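Local coordinates for protein Zn-dependent hydrolase of metallo-beta-lactamase superfamily TM0207 (Thermotoga maritima, PDB 1VJN) that is a putative zinc-dependent hydrolase of the metallo-beta-lactamase superfamily, at residues G147-I152 against K180-P185; G19-A24 against P171-T176. All blocks are in the same frame, centred on the assembly; numbering follows the deposited sequence.

Interaction 1. Residues G147-I152 against K180-P185; sequences GGTYTI and KFNLLP
With CG anti to its own carbonyl carbon (chi1 -49°), Y150 swings its ring across to the turn at F181-L183, and L183, whose CG is likewise anti to its carbonyl carbon (chi1 -74°), extends CD2 back to meet it. The two side chains cross at about a right angle, L183 CD2 lying at the edge of the ring 3.7 Å from Y150 CD2. F181 O also sits at that edge, and Y150 OH lies 3.4 Å from F181 O, at best a weak and unsettled hydrogen bond; the same hydroxyl rests against N182 CB. T149 CG2 lies over the centre of one face of the tyrosine ring, 3.9 Å above its plane, so that a neighbour in sequence backs the ring while F181 O and L183 CD2 come to its edge.

Two connections of the metallo-hydrolase fold meet here. Segment 147-152 runs from strand 141-145 to helix 154-163. The loop segment 180-185, which opens with a type II beta turn from K180 to L183, leads from strand 168-172 towards helix 187-190. Their backbones are joined by L184 N, which donates to G147 O over 3.0 Å, nearly straight (165°). A water adds a second link. It donates to G147 O and to N182 O, and accepts from T149 OG1 at 2.7 Å, so the G147 carbonyl receives two donors. L184 CG packs 3.6 Å from G147 O, next to the backbone bond, and the same side chain also touches P154 of helix 154-163.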
# COMPACT_ATOMS: atom_id res chain seq x y z
N GLY A 147 -0.20 11.62 5.62
CA GLY A 147 0.58 12.77 6.12
C GLY A 147 0.12 14.16 5.72
O GLY A 147 0.61 15.13 6.30
N GLY A 148 -0.70 14.30 4.67
CA GLY A 148 -1.44 15.57 4.41
C GLY A 148 -1.01 16.71 3.48
O GLY A 148 -1.85 17.57 3.09
N THR A 149 0.25 16.80 3.13
CA THR A 149 0.70 17.93 2.27
C THR A 149 1.09 17.40 0.89
O THR A 149 0.61 17.85 -0.14
CB THR A 149 1.90 18.57 2.96
OG1 THR A 149 1.44 19.22 4.14
CG2 THR A 149 2.55 19.69 2.17
N TYR A 150 1.97 16.39 0.91
CA TYR A 150 2.51 15.72 -0.27
C TYR A 150 1.55 14.61 -0.75
O TYR A 150 1.66 14.12 -1.86
CB TYR A 150 3.86 15.10 0.09
CG TYR A 150 4.69 16.12 0.78
CD1 TYR A 150 5.18 17.22 0.08
CD2 TYR A 150 4.93 16.05 2.16
CE1 TYR A 150 5.92 18.21 0.72
CE2 TYR A 150 5.66 17.02 2.81
CZ TYR A 150 6.16 18.10 2.09
OH TYR A 150 6.88 19.08 2.75
N THR A 151 0.65 14.21 0.14
CA THR A 151 -0.40 13.26 -0.16
C THR A 151 -1.65 13.75 0.51
O THR A 151 -1.67 14.80 1.12
CB THR A 151 -0.06 11.84 0.40
OG1 THR A 151 -0.03 11.86 1.84
CG2 THR A 151 1.37 11.40 -0.01
N ILE A 152 -2.68 12.94 0.45
CA ILE A 152 -3.87 13.19 1.23
C ILE A 152 -3.54 13.15 2.70
O ILE A 152 -2.51 12.59 3.11
CB ILE A 152 -4.97 12.17 0.90
CG1 ILE A 152 -4.46 10.71 0.92
CG2 ILE A 152 -5.53 12.44 -0.50
CD1 ILE A 152 -5.58 9.65 0.82
N LYS A 180 9.89 14.55 8.84
CA LYS A 180 8.88 15.23 9.61
C LYS A 180 8.27 16.51 9.00
O LYS A 180 7.12 16.81 9.29
CB LYS A 180 9.40 15.51 11.03
CG LYS A 180 10.74 16.20 11.11
CD LYS A 180 11.38 16.10 12.50
CE LYS A 180 12.49 17.17 12.65
NZ LYS A 180 12.89 17.50 14.07
N PHE A 181 9.03 17.24 8.17
CA PHE A 181 8.62 18.53 7.63
C PHE A 181 7.29 18.46 6.87
O PHE A 181 7.14 17.72 5.88
CB PHE A 181 9.71 19.14 6.75
CG PHE A 181 9.55 20.60 6.52
CD1 PHE A 181 10.07 21.52 7.41
CD2 PHE A 181 8.85 21.06 5.41
CE1 PHE A 181 9.88 22.88 7.20
CE2 PHE A 181 8.66 22.42 5.20
CZ PHE A 181 9.18 23.32 6.09
N ASN A 182 6.32 19.20 7.37
CA ASN A 182 4.97 19.19 6.82
C ASN A 182 4.36 17.83 6.69
O ASN A 182 3.68 17.54 5.69
CB ASN A 182 4.94 19.84 5.43
CG ASN A 182 4.85 21.30 5.50
OD1 ASN A 182 4.36 21.87 6.48
ND2 ASN A 182 5.29 21.95 4.45
N LEU A 183 4.59 16.96 7.68
CA LEU A 183 3.92 15.68 7.70
C LEU A 183 3.19 15.53 9.03
O LEU A 183 3.79 15.72 10.06
CB LEU A 183 4.92 14.56 7.58
CG LEU A 183 5.58 14.28 6.27
CD1 LEU A 183 6.46 13.07 6.47
CD2 LEU A 183 4.51 14.01 5.20
N LEU A 184 1.92 15.14 8.99
CA LEU A 184 1.15 14.97 10.21
C LEU A 184 1.48 13.64 10.87
O LEU A 184 1.88 12.68 10.20
CB LEU A 184 -0.34 15.03 9.89
CG LEU A 184 -0.86 16.37 9.35
CD1 LEU A 184 -2.26 16.24 8.77
CD2 LEU A 184 -0.80 17.49 10.43
N PRO A 185 1.32 13.57 12.19
CA PRO A 185 1.50 12.32 12.89
C PRO A 185 0.38 11.31 12.54
O PRO A 185 -0.70 11.71 12.19
CB PRO A 185 1.42 12.73 14.35
CG PRO A 185 0.59 13.93 14.34
CD PRO A 185 1.00 14.68 13.11
O HOH W 1 0.59 17.75 6.30

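Interaction 2. Residues G19-A24 against P171-T176; sequences GHACFA and PMHYKT
M172, present as selenomethionine, runs up to the edge of the F23 ring, the two side chains crossing obliquely. M172 SE is 3.8 Å from F23 CE1 and 5.0 Å from the ring centroid, on a line 75° off the ring normal, which makes this an edge-on Met-aromatic contact. CG of M172 stands between the backbone N and the carbonyl carbon (chi1 53°), and beyond it the chain is fully extended, carrying the selenium away from strand 168-172 to the ring. A21 CB packs beside the selenium, 4.2 Å from M172 SE. The same methyl also meets the H173 imidazole obliquely, A21 CB lying 4.0 Å from H173 CE1.

The contact brings together the two sheets of the metallo-hydrolase fold: strand 22-27 and the type II' turn G19-C22 before it belong to one, strand 168-172 to the other. F23 also stacks with W17 of its own sheet and touches L143 of the opposing one. H173 follows strand 168-172 with its NE2 close to D123 OD1, a placement consistent with the metal-binding histidine and aspartate of the superfamily. A water bridges the backbones, donating to H20 O at 2.6 Å and accepting from H173 N at 2.7 Å, just where the strand gives way to loop. H20 O is gripped a second time by W17 NE1.

The segments thus share no direct polar bond: their side chains meet through dispersion and the edge-on selenium-aromatic contact, while water serves the backbone groups H20 O and H173 N.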
# COMPACT_ATOMS: atom_id res chain seq x y z
N GLY A 19 9.60 0.17 5.50
CA GLY A 19 9.65 1.61 5.68
C GLY A 19 9.23 2.36 4.43
O GLY A 19 9.16 1.79 3.37
N HIS A 20 8.96 3.66 4.56
CA HIS A 20 8.51 4.44 3.45
C HIS A 20 7.25 3.75 2.84
O HIS A 20 6.35 3.48 3.59
CB HIS A 20 9.66 4.71 2.48
CG HIS A 20 10.78 5.52 3.09
ND1 HIS A 20 10.65 6.86 3.40
CD2 HIS A 20 12.04 5.18 3.44
CE1 HIS A 20 11.78 7.31 3.92
NE2 HIS A 20 12.64 6.31 3.95
N ALA A 21 7.17 3.50 1.54
CA ALA A 21 5.96 2.86 0.94
C ALA A 21 6.31 1.42 0.47
O ALA A 21 5.60 0.84 -0.33
CB ALA A 21 5.48 3.67 -0.25
N CYS A 22 7.43 0.91 0.99
CA CYS A 22 7.98 -0.42 0.65
C CYS A 22 7.52 -1.56 1.56
O CYS A 22 7.89 -1.66 2.72
CB CYS A 22 9.49 -0.39 0.65
SG CYS A 22 10.18 -1.98 0.12
N PHE A 23 6.69 -2.41 0.98
CA PHE A 23 6.16 -3.60 1.60
C PHE A 23 6.45 -4.84 0.76
O PHE A 23 6.45 -4.77 -0.48
CB PHE A 23 4.63 -3.48 1.64
CG PHE A 23 4.12 -2.34 2.46
CD1 PHE A 23 4.06 -1.06 1.93
CD2 PHE A 23 3.65 -2.56 3.74
CE1 PHE A 23 3.59 0.00 2.69
CE2 PHE A 23 3.17 -1.50 4.49
CZ PHE A 23 3.13 -0.22 3.96
N ALA A 24 6.70 -5.95 1.43
CA ALA A 24 6.68 -7.26 0.76
C ALA A 24 5.36 -7.90 1.13
O ALA A 24 5.01 -8.00 2.33
CB ALA A 24 7.86 -8.17 1.16
N PRO A 171 -2.01 2.72 7.57
CA PRO A 171 -1.54 4.07 7.17
C PRO A 171 -0.04 4.08 6.82
O PRO A 171 0.77 3.25 7.33
CB PRO A 171 -1.77 4.93 8.43
CG PRO A 171 -1.71 3.92 9.61
CD PRO A 171 -2.27 2.61 9.04
N MSE A 172 0.36 5.00 5.97
CA MSE A 172 1.78 5.19 5.72
C MSE A 172 1.97 6.65 5.42
O MSE A 172 0.99 7.40 5.42
CB MSE A 172 2.26 4.33 4.55
CG MSE A 172 1.45 4.53 3.29
SE MSE A 172 1.89 3.24 1.81
CE MSE A 172 0.63 4.00 0.50
N HIS A 173 3.23 7.05 5.21
CA HIS A 173 3.57 8.41 4.74
C HIS A 173 3.18 9.44 5.81
O HIS A 173 2.48 10.40 5.51
CB HIS A 173 2.82 8.79 3.43
CG HIS A 173 3.37 8.21 2.18
ND1 HIS A 173 2.67 7.31 1.40
CD2 HIS A 173 4.53 8.44 1.52
CE1 HIS A 173 3.38 6.99 0.33
NE2 HIS A 173 4.53 7.65 0.39
N TYR A 174 3.59 9.22 7.06
CA TYR A 174 3.30 10.12 8.17
C TYR A 174 4.61 10.50 8.86
O TYR A 174 5.66 10.00 8.45
CB TYR A 174 2.30 9.46 9.15
CG TYR A 174 2.60 8.04 9.53
CD1 TYR A 174 3.50 7.77 10.50
CD2 TYR A 174 1.89 6.97 8.96
CE1 TYR A 174 3.78 6.49 10.87
CE2 TYR A 174 2.12 5.68 9.36
CZ TYR A 174 3.09 5.45 10.32
OH TYR A 174 3.41 4.18 10.74
N LYS A 175 4.54 11.37 9.89
CA LYS A 175 5.68 11.85 10.64
C LYS A 175 6.42 10.71 11.29
O LYS A 175 5.80 9.89 12.00
CB LYS A 175 5.26 12.84 11.73
CG LYS A 175 6.37 13.69 12.21
CD LYS A 175 5.95 14.67 13.37
CE LYS A 175 4.94 15.73 12.92
NZ LYS A 175 5.45 16.65 11.83
N THR A 176 7.73 10.67 11.02
CA THR A 176 8.70 9.78 11.67
C THR A 176 9.79 10.62 12.28
O THR A 176 9.77 11.84 12.15
CB THR A 176 9.32 8.77 10.63
OG1 THR A 176 10.06 9.46 9.61
CG2 THR A 176 8.25 8.04 9.85
O HOH W 2 5.41 5.45 4.97

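How the interactions relate
From the N terminus the chain first passes 19-24, then 147-152, then 171-176 and finally 180-185, so the two contacts cross rather than nest. Interaction 2 closes a long loop, with 146 residues between its segments, and joins the sheet containing strand 22-27 to the sheet containing strand 168-172. Interaction 1 closes a much shorter one of 27 residues, spanning helix 154-163 and strand 168-172, and ties together two loops that follow neighbouring strands of the second sheet. Their centres lie about 12 Å apart. The bridge between them is K175, whose NZ probably bonds to L183 O and whose N probably bonds to L184 O.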